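Local coordinates for protein carbohydrate binding family 6 (Clostridium thermocellum, PDB 5A8C) that hydrolyses terminal alpha-L-arabinofuranosyl residues as an alpha-L-arabinofuranosidase of glycoside hydrolase family 43, built as a five-bladed beta-propeller, at residues R48-C53 with I71-T76; T83-V88 with S131-F136; P207-A212 with F224-D229; S235-M240 with N267-V272. All coordinates share one frame; numbering follows the deposited sequence.

Contact 1. Residues R48-C53 with I71-T76; sequences RLYIYC and ITCIST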
loop_
_atom_site.group_PDB
_atom_site.type_symbol
_atom_site.label_atom_id
_atom_site.label_comp_id
_atom_site.label_asym_id
_atom_site.label_seq_id
_atom_site.Cartn_x
_atom_site.Cartn_y
_atom_site.Cartn_z
ATOM N N ARG A 48 -14.783 -8.761 -8.630
ATOM C CA ARG A 48 -14.484 -7.340 -8.678
ATOM C C ARG A 48 -13.087 -7.090 -8.142
ATOM O O ARG A 48 -12.593 -7.767 -7.233
ATOM C CB ARG A 48 -15.477 -6.557 -7.817
ATOM C CG ARG A 48 -16.916 -6.650 -8.320
ATOM C CD ARG A 48 -17.858 -5.753 -7.541
ATOM N NE ARG A 48 -17.658 -4.356 -7.844
ATOM C CZ ARG A 48 -18.181 -3.744 -8.904
ATOM N NH1 ARG A 48 -18.922 -4.365 -9.806
ATOM N NH2 ARG A 48 -17.890 -2.470 -9.062
ATOM N N LEU A 49 -12.475 -6.034 -8.667
ATOM C CA LEU A 49 -11.214 -5.486 -8.165
ATOM C C LEU A 49 -11.543 -4.283 -7.293
ATOM O O LEU A 49 -12.142 -3.309 -7.785
ATOM C CB LEU A 49 -10.336 -5.084 -9.334
ATOM C CG LEU A 49 -8.975 -4.469 -8.964
ATOM C CD1 LEU A 49 -8.108 -5.406 -8.186
ATOM C CD2 LEU A 49 -8.260 -3.981 -10.208
ATOM N N TYR A 50 -11.206 -4.378 -6.009
ATOM C CA TYR A 50 -11.412 -3.319 -5.029
ATOM C C TYR A 50 -10.070 -2.664 -4.778
ATOM O O TYR A 50 -9.073 -3.324 -4.520
ATOM C CB TYR A 50 -11.959 -3.879 -3.703
ATOM C CG TYR A 50 -13.348 -4.434 -3.775
ATOM C CD1 TYR A 50 -13.578 -5.725 -4.192
ATOM C CD2 TYR A 50 -14.421 -3.661 -3.406
ATOM C CE1 TYR A 50 -14.875 -6.217 -4.284
ATOM C CE2 TYR A 50 -15.740 -4.117 -3.503
ATOM C CZ TYR A 50 -15.949 -5.413 -3.947
ATOM O OH TYR A 50 -17.242 -5.918 -4.034
ATOM N N ILE A 51 -10.087 -1.316 -4.767
ATOM C CA ILE A 51 -8.886 -0.509 -4.443
ATOM C C ILE A 51 -9.209 0.347 -3.227
ATOM O O ILE A 51 -10.245 1.025 -3.191
ATOM C CB ILE A 51 -8.462 0.382 -5.632
ATOM C CG1 ILE A 51 -8.213 -0.438 -6.896
ATOM C CG2 ILE A 51 -7.185 1.120 -5.240
ATOM C CD1 ILE A 51 -7.893 0.417 -8.117
ATOM N N TYR A 52 -8.318 0.260 -2.227
ATOM C CA TYR A 52 -8.433 1.024 -0.998
ATOM C C TYR A 52 -7.303 2.031 -0.989
ATOM O O TYR A 52 -6.143 1.650 -1.250
ATOM C CB TYR A 52 -8.287 0.065 0.227
ATOM C CG TYR A 52 -9.349 -0.978 0.268
ATOM C CD1 TYR A 52 -9.277 -2.110 -0.554
ATOM C CD2 TYR A 52 -10.466 -0.865 1.066
ATOM C CE1 TYR A 52 -10.249 -3.066 -0.540
ATOM C CE2 TYR A 52 -11.460 -1.820 1.093
ATOM C CZ TYR A 52 -11.362 -2.921 0.263
ATOM O OH TYR A 52 -12.310 -3.908 0.238
ATOM N N CYS A 53 -7.584 3.260 -0.588
ATOM C CA CYS A 53 -6.613 4.332 -0.694
ATOM C C CYS A 53 -6.626 5.186 0.574
ATOM O O CYS A 53 -7.671 5.396 1.189
ATOM C CB CYS A 53 -6.919 5.285 -1.848
ATOM S SG CYS A 53 -6.909 4.498 -3.465
ATOM N N ILE A 71 -10.088 6.035 4.883
ATOM C CA ILE A 71 -9.701 5.195 3.746
ATOM C C ILE A 71 -10.871 5.171 2.744
ATOM O O ILE A 71 -11.968 4.772 3.115
ATOM C CB ILE A 71 -9.389 3.783 4.213
ATOM C CG1 ILE A 71 -8.251 3.749 5.165
ATOM C CG2 ILE A 71 -9.193 2.842 3.029
ATOM C CD1 ILE A 71 -7.010 4.250 4.605
ATOM N N THR A 72 -10.562 5.469 1.490
ATOM C CA THR A 72 -11.517 5.429 0.384
ATOM C C THR A 72 -11.488 4.072 -0.267
ATOM O O THR A 72 -10.416 3.480 -0.391
ATOM C CB THR A 72 -11.087 6.504 -0.677
ATOM O OG1 THR A 72 -11.034 7.776 -0.073
ATOM C CG2 THR A 72 -11.981 6.481 -1.885
ATOM N N CYS A 73 -12.636 3.594 -0.766
ATOM C CA CYS A 73 -12.649 2.348 -1.543
ATOM C C CYS A 73 -13.430 2.593 -2.826
ATOM O O CYS A 73 -14.549 3.159 -2.803
ATOM C CB CYS A 73 -13.336 1.247 -0.754
ATOM S SG CYS A 73 -13.537 -0.313 -1.571
ATOM N N ILE A 74 -12.869 2.132 -3.950
ATOM C CA ILE A 74 -13.546 2.101 -5.266
ATOM C C ILE A 74 -13.421 0.677 -5.797
ATOM O O ILE A 74 -12.529 -0.068 -5.415
ATOM C CB ILE A 74 -12.968 3.163 -6.223
ATOM C CG1 ILE A 74 -11.546 2.852 -6.659
ATOM C CG2 ILE A 74 -13.098 4.548 -5.641
ATOM C CD1 ILE A 74 -10.984 3.796 -7.696
ATOM N N SER A 75 -14.292 0.312 -6.741
ATOM C CA SER A 75 -14.174 -1.017 -7.324
ATOM C C SER A 75 -14.696 -1.052 -8.719
ATOM O O SER A 75 -15.444 -0.190 -9.191
ATOM C CB SER A 75 -14.896 -2.099 -6.498
ATOM O OG SER A 75 -16.316 -2.024 -6.675
ATOM N N THR A 76 -14.356 -2.151 -9.401
ATOM C CA THR A 76 -14.803 -2.384 -10.766
ATOM C C THR A 76 -14.963 -3.867 -11.024
ATOM O O THR A 76 -14.277 -4.679 -10.444
ATOM C CB THR A 76 -13.792 -1.806 -11.758
ATOM O OG1 THR A 76 -14.357 -1.802 -13.089
ATOM C CG2 THR A 76 -12.459 -2.549 -11.777
#
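Arg48 and Ser75 meet at one end of an antiparallel strand pair, the two middle strands of a four-stranded sheet that forms one blade of the five-bladed beta-propeller. The strand axes run at 161°, and six backbone hydrogen bonds join the pairs Leu49-Thr76, Ile51-Ile74 and Cys53-Thr72; the bond from Ile51 N to Ile74 O measures 2.8 Å. On the face carrying Tyr50, Tyr52, Cys73 and Ser75, Cys73 SG contacts two rings. Cys73 swings SG away from its own backbone nitrogen (chi1 176°), which carries the sulfur over the Tyr52 ring, 4.0 Å from its centroid and offset toward the rim. The same SG lies in the plane of the Tyr50 ring, 3.9 Å from Tyr50 CD2, so one sulfur touches one ring by its face and the next by its edge. Ser75 CB takes a face of Tyr50, 3.9 Å from the ring centroid, in a CH-pi contact. A bend at chi3 (72°) folds the Arg48 chain back toward the neighbouring strand. Its guanidinium holds a single oxygen side-on: Arg48 NE and Arg48 NH2 each lie 2.9 Å from Ser75 OG, which sits in the guanidinium plane and also bonds His85 NE2. On the reverse face, Ile51 CB packs on Ile74 CG1 at 4.1 Å, and Leu49 CB approaches Thr76 CG2 at 4.1 Å.

Contact 2. Residues T83-V88 with S131-F136; sequences TDHGEV and SPTGPF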
loop_
_atom_site.group_PDB
_atom_site.type_symbol
_atom_site.label_atom_id
_atom_site.label_comp_id
_atom_site.label_asym_id
_atom_site.label_seq_id
_atom_site.Cartn_x
_atom_site.Cartn_y
_atom_site.Cartn_z
ATOM N N THR A 83 -16.985 2.131 -9.345
ATOM C CA THR A 83 -17.974 2.498 -8.353
ATOM C C THR A 83 -17.305 3.069 -7.134
ATOM O O THR A 83 -16.322 2.520 -6.628
ATOM C CB THR A 83 -18.794 1.264 -7.953
ATOM O OG1 THR A 83 -19.405 0.728 -9.136
ATOM C CG2 THR A 83 -19.821 1.577 -6.924
ATOM N N ASP A 84 -17.811 4.191 -6.651
ATOM C CA ASP A 84 -17.336 4.845 -5.441
ATOM C C ASP A 84 -18.044 4.279 -4.263
ATOM O O ASP A 84 -19.251 4.446 -4.115
ATOM C CB ASP A 84 -17.614 6.333 -5.599
ATOM C CG ASP A 84 -17.113 7.191 -4.461
ATOM O OD1 ASP A 84 -16.464 6.678 -3.526
ATOM O OD2 ASP A 84 -17.340 8.435 -4.534
ATOM N N HIS A 85 -17.299 3.627 -3.345
ATOM C CA HIS A 85 -17.869 3.095 -2.117
ATOM C C HIS A 85 -17.694 4.011 -0.922
ATOM O O HIS A 85 -17.999 3.620 0.223
ATOM C CB HIS A 85 -17.311 1.718 -1.826
ATOM C CG HIS A 85 -17.524 0.739 -2.933
ATOM N ND1 HIS A 85 -18.769 0.295 -3.311
ATOM C CD2 HIS A 85 -16.662 0.154 -3.781
ATOM C CE1 HIS A 85 -18.620 -0.580 -4.292
ATOM N NE2 HIS A 85 -17.359 -0.677 -4.625
ATOM N N GLY A 86 -17.178 5.240 -1.137
ATOM C CA GLY A 86 -17.000 6.174 -0.058
ATOM C C GLY A 86 -15.814 5.830 0.823
ATOM O O GLY A 86 -14.898 5.076 0.417
ATOM N N GLU A 87 -15.802 6.390 2.008
ATOM C CA GLU A 87 -14.788 6.120 2.984
ATOM C C GLU A 87 -15.288 5.016 3.883
ATOM O O GLU A 87 -16.269 5.158 4.567
ATOM C CB GLU A 87 -14.332 7.380 3.719
ATOM C CG GLU A 87 -13.315 8.227 2.928
ATOM C CD GLU A 87 -13.927 8.852 1.704
ATOM O OE1 GLU A 87 -14.816 9.718 1.882
ATOM O OE2 GLU A 87 -13.528 8.525 0.587
ATOM N N VAL A 88 -14.565 3.893 3.888
ATOM C CA VAL A 88 -14.971 2.648 4.519
ATOM C C VAL A 88 -14.368 2.421 5.897
ATOM O O VAL A 88 -14.792 1.512 6.585
ATOM C CB VAL A 88 -14.661 1.444 3.586
ATOM C CG1 VAL A 88 -15.406 1.583 2.275
ATOM C CG2 VAL A 88 -13.142 1.281 3.366
ATOM N N SER A 131 -17.652 -7.348 4.992
ATOM C CA SER A 131 -17.936 -6.814 3.663
ATOM C C SER A 131 -16.722 -6.083 3.140
ATOM O O SER A 131 -16.034 -5.400 3.900
ATOM C CB SER A 131 -19.040 -5.777 3.760
ATOM O OG SER A 131 -19.181 -5.008 2.591
ATOM N N PRO A 132 -16.458 -6.162 1.820
ATOM C CA PRO A 132 -15.366 -5.374 1.276
ATOM C C PRO A 132 -15.527 -3.901 1.460
ATOM O O PRO A 132 -14.565 -3.138 1.382
ATOM C CB PRO A 132 -15.322 -5.780 -0.190
ATOM C CG PRO A 132 -16.758 -6.195 -0.497
ATOM C CD PRO A 132 -17.210 -6.872 0.760
ATOM N N THR A 133 -16.775 -3.435 1.636
ATOM C CA THR A 133 -17.048 -2.029 1.725
ATOM C C THR A 133 -17.398 -1.564 3.113
ATOM O O THR A 133 -17.840 -0.422 3.334
ATOM C CB THR A 133 -18.096 -1.623 0.702
ATOM O OG1 THR A 133 -19.277 -2.375 0.945
ATOM C CG2 THR A 133 -17.586 -1.855 -0.700
ATOM N N GLY A 134 -17.123 -2.393 4.123
ATOM C CA GLY A 134 -17.247 -1.976 5.499
ATOM C C GLY A 134 -18.658 -2.024 5.999
ATOM O O GLY A 134 -19.535 -2.629 5.374
ATOM N N PRO A 135 -18.914 -1.390 7.109
ATOM C CA PRO A 135 -17.981 -0.647 7.933
ATOM C C PRO A 135 -16.806 -1.473 8.443
ATOM O O PRO A 135 -17.048 -2.652 8.787
ATOM C CB PRO A 135 -18.890 -0.281 9.134
ATOM C CG PRO A 135 -20.287 -0.412 8.626
ATOM C CD PRO A 135 -20.246 -1.545 7.717
ATOM N N PHE A 136 -15.581 -0.934 8.407
ATOM C CA PHE A 136 -14.463 -1.571 9.061
ATOM C C PHE A 136 -14.314 -1.060 10.451
ATOM O O PHE A 136 -14.410 0.141 10.702
ATOM C CB PHE A 136 -13.183 -1.328 8.275
ATOM C CG PHE A 136 -13.069 -2.096 6.964
ATOM C CD1 PHE A 136 -13.677 -1.683 5.793
ATOM C CD2 PHE A 136 -12.342 -3.278 6.930
ATOM C CE1 PHE A 136 -13.556 -2.396 4.641
ATOM C CE2 PHE A 136 -12.206 -4.002 5.768
ATOM C CZ PHE A 136 -12.828 -3.571 4.609
#
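Val88, on an outermost strand of a four-stranded propeller blade, and Phe136, in the loop following strand 124-129, provide the one hydrogen bond between these segments: Phe136 N donates to Val88 O over 3.2 Å, nearly straight at the hydrogen (166°) and almost in line with the carbonyl. Their side chains lie side by side and point the same way, with Val88 CG2 3.9 Å from Phe136 CD1. Val88 CG1, the other branch, rests 3.3 Å from Thr133 O. The second centre is a CH-pi contact. Thr133 CG2 stands over one face of the His85 imidazole, 3.6 Å from its centroid and 18° off the normal. With chi1 at 59°, Thr133 OG1 occupies the site between backbone N and carbonyl carbon, and this puts the methyl at the ring.

Next outward, a type I turn from Ser131 to Gly134 shapes the loop, and Ser131 OG accepts from Thr133 N at 3.0 Å, an ST turn that orients the threonine. The peptide before Pro135 is cis. On the strand, Asp84 OD1 accepts from Gly86 N at 2.9 Å in an Asx turn; beyond it Asp84 and Glu87 both form salt bridges with Arg35. Tyr52 OH reaches Pro132 O, tying the loop to inner strand 48-56 of that blade. Since the threonine offers His85 a methyl rather than its hydroxyl, the contact leaves the polar chemistry of the imidazole to be set elsewhere, with NE2 held by Ser75.

Contact 3. Residues P207-A212 with F224-D229; sequences PRFFEA and FSYASD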
loop_
_atom_site.group_PDB
_atom_site.type_symbol
_atom_site.label_atom_id
_atom_site.label_comp_id
_atom_site.label_asym_id
_atom_site.label_seq_id
_atom_site.Cartn_x
_atom_site.Cartn_y
_atom_site.Cartn_z
ATOM N N PRO A 207 18.021 -1.779 -0.934
ATOM C CA PRO A 207 18.750 -0.584 -1.281
ATOM C C PRO A 207 17.836 0.646 -1.296
ATOM O O PRO A 207 16.804 0.676 -1.980
ATOM C CB PRO A 207 19.289 -0.899 -2.680
ATOM C CG PRO A 207 19.310 -2.343 -2.793
ATOM C CD PRO A 207 18.215 -2.853 -1.944
ATOM N N ARG A 208 18.231 1.681 -0.579
ATOM C CA ARG A 208 17.566 2.955 -0.623
ATOM C C ARG A 208 16.096 2.887 -0.158
ATOM O O ARG A 208 15.273 3.713 -0.565
ATOM C CB ARG A 208 17.728 3.606 -2.016
ATOM C CG ARG A 208 19.198 3.914 -2.304
ATOM C CD ARG A 208 19.521 4.142 -3.781
ATOM N NE ARG A 208 19.350 2.927 -4.568
ATOM C CZ ARG A 208 18.294 2.674 -5.331
ATOM N NH1 ARG A 208 17.268 3.523 -5.428
ATOM N NH2 ARG A 208 18.258 1.509 -5.943
ATOM N N PHE A 209 15.756 1.913 0.664
ATOM C CA PHE A 209 14.371 1.776 1.101
ATOM C C PHE A 209 13.873 3.040 1.788
ATOM O O PHE A 209 14.536 3.567 2.713
ATOM C CB PHE A 209 14.255 0.592 2.108
ATOM C CG PHE A 209 12.888 0.420 2.663
ATOM C CD1 PHE A 209 11.861 -0.119 1.881
ATOM C CD2 PHE A 209 12.583 0.815 3.946
ATOM C CE1 PHE A 209 10.579 -0.271 2.390
ATOM C CE2 PHE A 209 11.322 0.650 4.458
ATOM C CZ PHE A 209 10.304 0.139 3.675
ATOM N N PHE A 210 12.662 3.470 1.411
ATOM C CA PHE A 210 12.074 4.672 1.968
ATOM C C PHE A 210 10.721 4.421 2.593
ATOM O O PHE A 210 10.483 4.843 3.726
ATOM C CB PHE A 210 12.017 5.773 0.876
ATOM C CG PHE A 210 11.734 7.144 1.349
ATOM C CD1 PHE A 210 12.651 7.848 2.140
ATOM C CD2 PHE A 210 10.567 7.794 0.958
ATOM C CE1 PHE A 210 12.412 9.171 2.510
ATOM C CE2 PHE A 210 10.294 9.112 1.354
ATOM C CZ PHE A 210 11.232 9.784 2.094
ATOM N N GLU A 211 9.797 3.824 1.838
ATOM C CA GLU A 211 8.479 3.537 2.430
ATOM C C GLU A 211 7.767 2.518 1.499
ATOM O O GLU A 211 8.393 1.997 0.579
ATOM C CB GLU A 211 7.680 4.834 2.697
ATOM C CG GLU A 211 7.442 5.567 1.431
ATOM C CD GLU A 211 7.053 7.103 1.583
ATOM O OE1 GLU A 211 6.646 7.623 2.666
ATOM O OE2 GLU A 211 6.995 7.684 0.470
ATOM N N ALA A 212 6.507 2.228 1.807
ATOM C CA ALA A 212 5.675 1.459 0.859
ATOM C C ALA A 212 6.053 -0.011 0.703
ATOM O O ALA A 212 5.798 -0.588 -0.362
ATOM C CB ALA A 212 5.510 2.150 -0.493
ATOM N N PHE A 224 9.718 -8.478 -3.069
ATOM C CA PHE A 224 9.643 -7.389 -2.120
ATOM C C PHE A 224 9.798 -6.096 -2.918
ATOM O O PHE A 224 10.846 -5.836 -3.494
ATOM C CB PHE A 224 10.747 -7.478 -1.060
ATOM C CG PHE A 224 10.663 -6.338 -0.088
ATOM C CD1 PHE A 224 9.826 -6.452 1.028
ATOM C CD2 PHE A 224 11.350 -5.170 -0.268
ATOM C CE1 PHE A 224 9.726 -5.393 1.913
ATOM C CE2 PHE A 224 11.205 -4.110 0.620
ATOM C CZ PHE A 224 10.388 -4.244 1.710
ATOM N N SER A 225 8.711 -5.333 -2.994
ATOM C CA SER A 225 8.714 -4.059 -3.729
ATOM C C SER A 225 8.501 -2.905 -2.755
ATOM O O SER A 225 7.983 -3.109 -1.639
ATOM C CB SER A 225 7.724 -4.082 -4.877
ATOM O OG SER A 225 6.404 -4.328 -4.438
ATOM N N TYR A 226 8.916 -1.719 -3.146
ATOM C CA TYR A 226 8.985 -0.622 -2.203
ATOM C C TYR A 226 9.209 0.682 -2.932
ATOM O O TYR A 226 9.631 0.682 -4.116
ATOM C CB TYR A 226 10.100 -0.837 -1.188
ATOM C CG TYR A 226 11.490 -0.934 -1.777
ATOM C CD1 TYR A 226 11.955 -2.113 -2.345
ATOM C CD2 TYR A 226 12.336 0.155 -1.779
ATOM C CE1 TYR A 226 13.231 -2.198 -2.869
ATOM C CE2 TYR A 226 13.627 0.089 -2.296
ATOM C CZ TYR A 226 14.082 -1.104 -2.840
ATOM O OH TYR A 226 15.382 -1.248 -3.307
ATOM N N ALA A 227 8.978 1.792 -2.256
ATOM C CA ALA A 227 9.359 3.098 -2.747
ATOM C C ALA A 227 10.761 3.440 -2.245
ATOM O O ALA A 227 11.044 3.342 -1.039
ATOM C CB ALA A 227 8.362 4.158 -2.322
ATOM N N SER A 228 11.609 3.849 -3.178
ATOM C CA SER A 228 13.004 4.237 -2.830
ATOM C C SER A 228 13.046 5.674 -2.376
ATOM O O SER A 228 12.100 6.456 -2.498
ATOM C CB SER A 228 13.941 3.943 -3.969
ATOM O OG SER A 228 13.625 4.723 -5.081
ATOM N N ASP A 229 14.223 6.023 -1.803
ATOM C CA ASP A 229 14.426 7.352 -1.268
ATOM C C ASP A 229 14.723 8.371 -2.402
ATOM O O ASP A 229 14.588 8.073 -3.568
ATOM C CB ASP A 229 15.450 7.272 -0.169
ATOM C CG ASP A 229 16.856 6.914 -0.632
ATOM O OD1 ASP A 229 17.195 7.156 -1.810
ATOM O OD2 ASP A 229 17.613 6.374 0.234
HETATM O O HOH W 1 16.690 5.975 -4.392
HETATM O O HOH W 2 16.694 5.365 2.595
#
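Phe210 and Glu211 both donate to Ala227 O, making a classic beta bulge where the chain turns a corner into the outermost strand of a propeller blade. Phe210 N lies 2.9 Å from that oxygen and Glu211 N 3.2 Å. The rings of Phe209 and Tyr226 meet obliquely, centroids 5.8 Å apart and planes at 51°. Phe209 CD1 touches Tyr226 CB at 3.6 Å, near the phenylalanine plane. The Tyr226 hydroxyl reaches past it to donate to Pro207 O at 2.7 Å, in the carbonyl plane and on a lone pair. Arg208 and Asp229 cross at about a right angle, their flat groups 72° apart, and do not pair directly: Arg208 NH1 donates to water 1, which can also donate to Asp229 OD1, itself bonded to Ser231 OG, while Arg208 NH2 forms a salt bridge with Glu238. Glu211 OE1 binds a Tris molecule, probably marking the active-site pocket. Water 2 donates to Asp229 OD2 at 2.7 Å and to Phe209 O at 2.8 Å.

Contact 4. Residues S235-M240 with N267-V272; sequences SKIEYM and NHHAIV. With CA (calcium ion), chain B.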
loop_
_atom_site.group_PDB
_atom_site.type_symbol
_atom_site.label_atom_id
_atom_site.label_comp_id
_atom_site.label_asym_id
_atom_site.label_seq_id
_atom_site.Cartn_x
_atom_site.Cartn_y
_atom_site.Cartn_z
ATOM N N SER A 235 11.847 9.426 -5.930
ATOM C CA SER A 235 11.453 8.101 -5.506
ATOM C C SER A 235 10.875 7.270 -6.663
ATOM O O SER A 235 10.003 7.743 -7.406
ATOM C CB SER A 235 10.405 8.238 -4.418
ATOM O OG SER A 235 9.925 6.988 -3.950
ATOM N N LYS A 236 11.330 6.034 -6.765
ATOM C CA LYS A 236 10.837 5.051 -7.730
ATOM C C LYS A 236 10.303 3.851 -6.989
ATOM O O LYS A 236 10.748 3.577 -5.849
ATOM C CB LYS A 236 11.890 4.679 -8.745
ATOM C CG LYS A 236 12.370 5.831 -9.606
ATOM C CD LYS A 236 13.329 5.472 -10.693
ATOM C CE LYS A 236 13.753 6.670 -11.531
ATOM N NZ LYS A 236 14.719 6.309 -12.601
ATOM N N ILE A 237 9.466 3.066 -7.619
ATOM C CA ILE A 237 9.057 1.769 -7.090
ATOM C C ILE A 237 10.076 0.752 -7.594
ATOM O O ILE A 237 10.218 0.564 -8.810
ATOM C CB ILE A 237 7.637 1.380 -7.497
ATOM C CG1 ILE A 237 6.620 2.455 -7.176
ATOM C CG2 ILE A 237 7.283 0.035 -6.859
ATOM C CD1 ILE A 237 6.593 2.943 -5.721
ATOM N N GLU A 238 10.800 0.165 -6.656
ATOM C CA GLU A 238 11.887 -0.764 -6.953
ATOM C C GLU A 238 11.609 -2.075 -6.265
ATOM O O GLU A 238 10.635 -2.215 -5.524
ATOM C CB GLU A 238 13.226 -0.151 -6.578
ATOM C CG GLU A 238 13.342 1.280 -7.130
ATOM C CD GLU A 238 14.715 1.914 -7.107
ATOM O OE1 GLU A 238 15.724 1.191 -7.285
ATOM O OE2 GLU A 238 14.800 3.130 -6.968
ATOM N N TYR A 239 12.423 -3.114 -6.557
ATOM C CA TYR A 239 12.099 -4.416 -6.007
ATOM C C TYR A 239 13.299 -5.342 -5.951
ATOM O O TYR A 239 14.319 -5.161 -6.615
ATOM C CB TYR A 239 10.937 -5.093 -6.772
ATOM C CG TYR A 239 11.315 -5.726 -8.098
ATOM C CD1 TYR A 239 11.763 -4.937 -9.168
ATOM C CD2 TYR A 239 11.244 -7.081 -8.298
ATOM C CE1 TYR A 239 12.125 -5.505 -10.363
ATOM C CE2 TYR A 239 11.605 -7.672 -9.502
ATOM C CZ TYR A 239 12.011 -6.859 -10.544
ATOM O OH TYR A 239 12.411 -7.473 -11.713
ATOM N N MET A 240 13.071 -6.375 -5.133
ATOM C CA MET A 240 13.978 -7.495 -4.933
ATOM C C MET A 240 13.223 -8.796 -5.083
ATOM O O MET A 240 12.002 -8.827 -4.872
ATOM C CB MET A 240 14.599 -7.467 -3.543
ATOM C CG MET A 240 15.183 -6.150 -3.092
ATOM S SD MET A 240 16.065 -6.245 -1.522
ATOM C CE MET A 240 14.847 -6.674 -0.396
ATOM N N ASN A 267 5.672 8.341 -4.211
ATOM C CA ASN A 267 5.320 7.317 -5.190
ATOM C C ASN A 267 4.950 6.067 -4.388
ATOM O O ASN A 267 5.756 5.683 -3.529
ATOM C CB ASN A 267 6.551 7.105 -6.092
ATOM C CG ASN A 267 6.323 6.408 -7.414
ATOM O OD1 ASN A 267 5.242 5.907 -7.732
ATOM N ND2 ASN A 267 7.391 6.387 -8.226
ATOM N N HIS A 268 3.751 5.501 -4.555
ATOM C CA HIS A 268 3.305 4.411 -3.687
ATOM C C HIS A 268 2.398 3.498 -4.482
ATOM O O HIS A 268 1.543 3.952 -5.218
ATOM C CB HIS A 268 2.540 4.987 -2.505
ATOM C CG HIS A 268 2.379 4.040 -1.324
ATOM N ND1 HIS A 268 2.908 4.348 -0.094
ATOM C CD2 HIS A 268 1.745 2.845 -1.171
ATOM C CE1 HIS A 268 2.592 3.344 0.734
ATOM N NE2 HIS A 268 1.923 2.417 0.115
ATOM N N HIS A 269 2.594 2.208 -4.350
ATOM C CA HIS A 269 1.964 1.234 -5.238
ATOM C C HIS A 269 1.424 -0.006 -4.539
ATOM O O HIS A 269 1.757 -0.319 -3.367
ATOM C CB HIS A 269 3.139 0.733 -6.181
ATOM C CG HIS A 269 4.086 -0.146 -5.444
ATOM N ND1 HIS A 269 4.724 0.259 -4.288
ATOM C CD2 HIS A 269 4.290 -1.492 -5.569
ATOM C CE1 HIS A 269 5.310 -0.815 -3.765
ATOM N NE2 HIS A 269 5.117 -1.880 -4.546
ATOM N N ALA A 270 0.718 -0.795 -5.343
ATOM C CA ALA A 270 0.405 -2.195 -5.011
ATOM C C ALA A 270 0.444 -2.959 -6.338
ATOM O O ALA A 270 0.172 -2.425 -7.396
ATOM C CB ALA A 270 -0.901 -2.381 -4.302
ATOM N N ILE A 271 0.712 -4.263 -6.241
ATOM C CA ILE A 271 0.720 -5.193 -7.389
ATOM C C ILE A 271 -0.356 -6.247 -7.185
ATOM O O ILE A 271 -0.400 -6.844 -6.105
ATOM C CB ILE A 271 2.125 -5.850 -7.509
ATOM C CG1 ILE A 271 3.181 -4.794 -7.779
ATOM C CG2 ILE A 271 2.106 -6.924 -8.565
ATOM C CD1 ILE A 271 4.613 -5.215 -7.661
ATOM N N VAL A 272 -1.183 -6.454 -8.199
ATOM C CA VAL A 272 -2.312 -7.335 -8.020
ATOM C C VAL A 272 -2.610 -8.052 -9.341
ATOM O O VAL A 272 -2.509 -7.468 -10.416
ATOM C CB VAL A 272 -3.577 -6.534 -7.509
ATOM C CG1 VAL A 272 -4.063 -5.507 -8.541
ATOM C CG2 VAL A 272 -4.711 -7.435 -7.093
HETATM CA CA CA B . 1.226 0.114 0.781
HETATM O O HOH W 3 7.883 8.027 -2.245
HETATM O O HOH W 4 2.977 -0.464 -0.871
HETATM O O HOH W 5 0.898 0.492 3.197
HETATM O O HOH W 6 -0.886 1.311 0.913
HETATM O O HOH W 7 3.223 -0.497 2.046
HETATM O O HOH W 8 0.557 -2.078 1.401
#
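Ser235 is held to Asn267 twice. Its carbonyl oxygen takes a hydrogen bond from Asn267 ND2, 3.1 Å long and practically straight at the hydrogen (177°); the oxygen lies in the amide plane, whereas the donor comes from above the carbonyl plane. The second link is water 3, which donates to Ser235 OG at 2.9 Å and accepts from Asn267 N at 3.0 Å; Ser235 OG also hydrogen-bonds Ser228 O. Pro257 O takes a further bond from Asn267 ND2, fixing the rotation of the amide. The CB of Lys236 then points away, while its CA passes near the same amide nitrogen.

Ile237 is the apolar centre. Its CG2, anti to the backbone N while chi1 is -52°, sits squarely over the His269 ring, 3.5 Å from the centroid and 7° off the normal, a CH-pi contact. Ile237 CD1 reaches 3.6 Å to His269 ND1, a buried nitrogen with no polar partner in the model; the other ring nitrogen, NE2, bonds Ser225 OG. This joins an inner strand of one blade to the lead-in of another in the five-bladed propeller, beside its calcium ion. His268 NE2 binds the calcium at 2.5 Å along with five waters and one further atom, and water 4 of that shell donates to His269 O at 2.8 Å. Next along, the CB of Glu238 points away from 267-272, and Glu238 OE1 forms a salt bridge with Arg208 and bonds Tyr251 OH.

In the fold
The four contacts fall into two touching pairs. Contacts 1 and 2, centres 8 Å apart, both reach one four-stranded blade, in which strands 70-76 and 83-90 are neighbours; loop 131-136 packs on it from outside that sheet. Contacts 3 and 4, centres 7 Å apart, both reach another through strands 221-228 and 237-242, whereas 267-272 leads into the next sheet. Contacts 1 and 3 lie on opposite sides of the chain's centre, 23 Å apart between centres. Contact 1 nevertheless meets contact 4, where Leu49 CD1 packs 4.1 Å from Val272 CG1. Glu211 and His268 both bond Tris near the calcium ion, consistent with a substrate pocket; the side chain of Tyr52 is about 10 Å from that calcium.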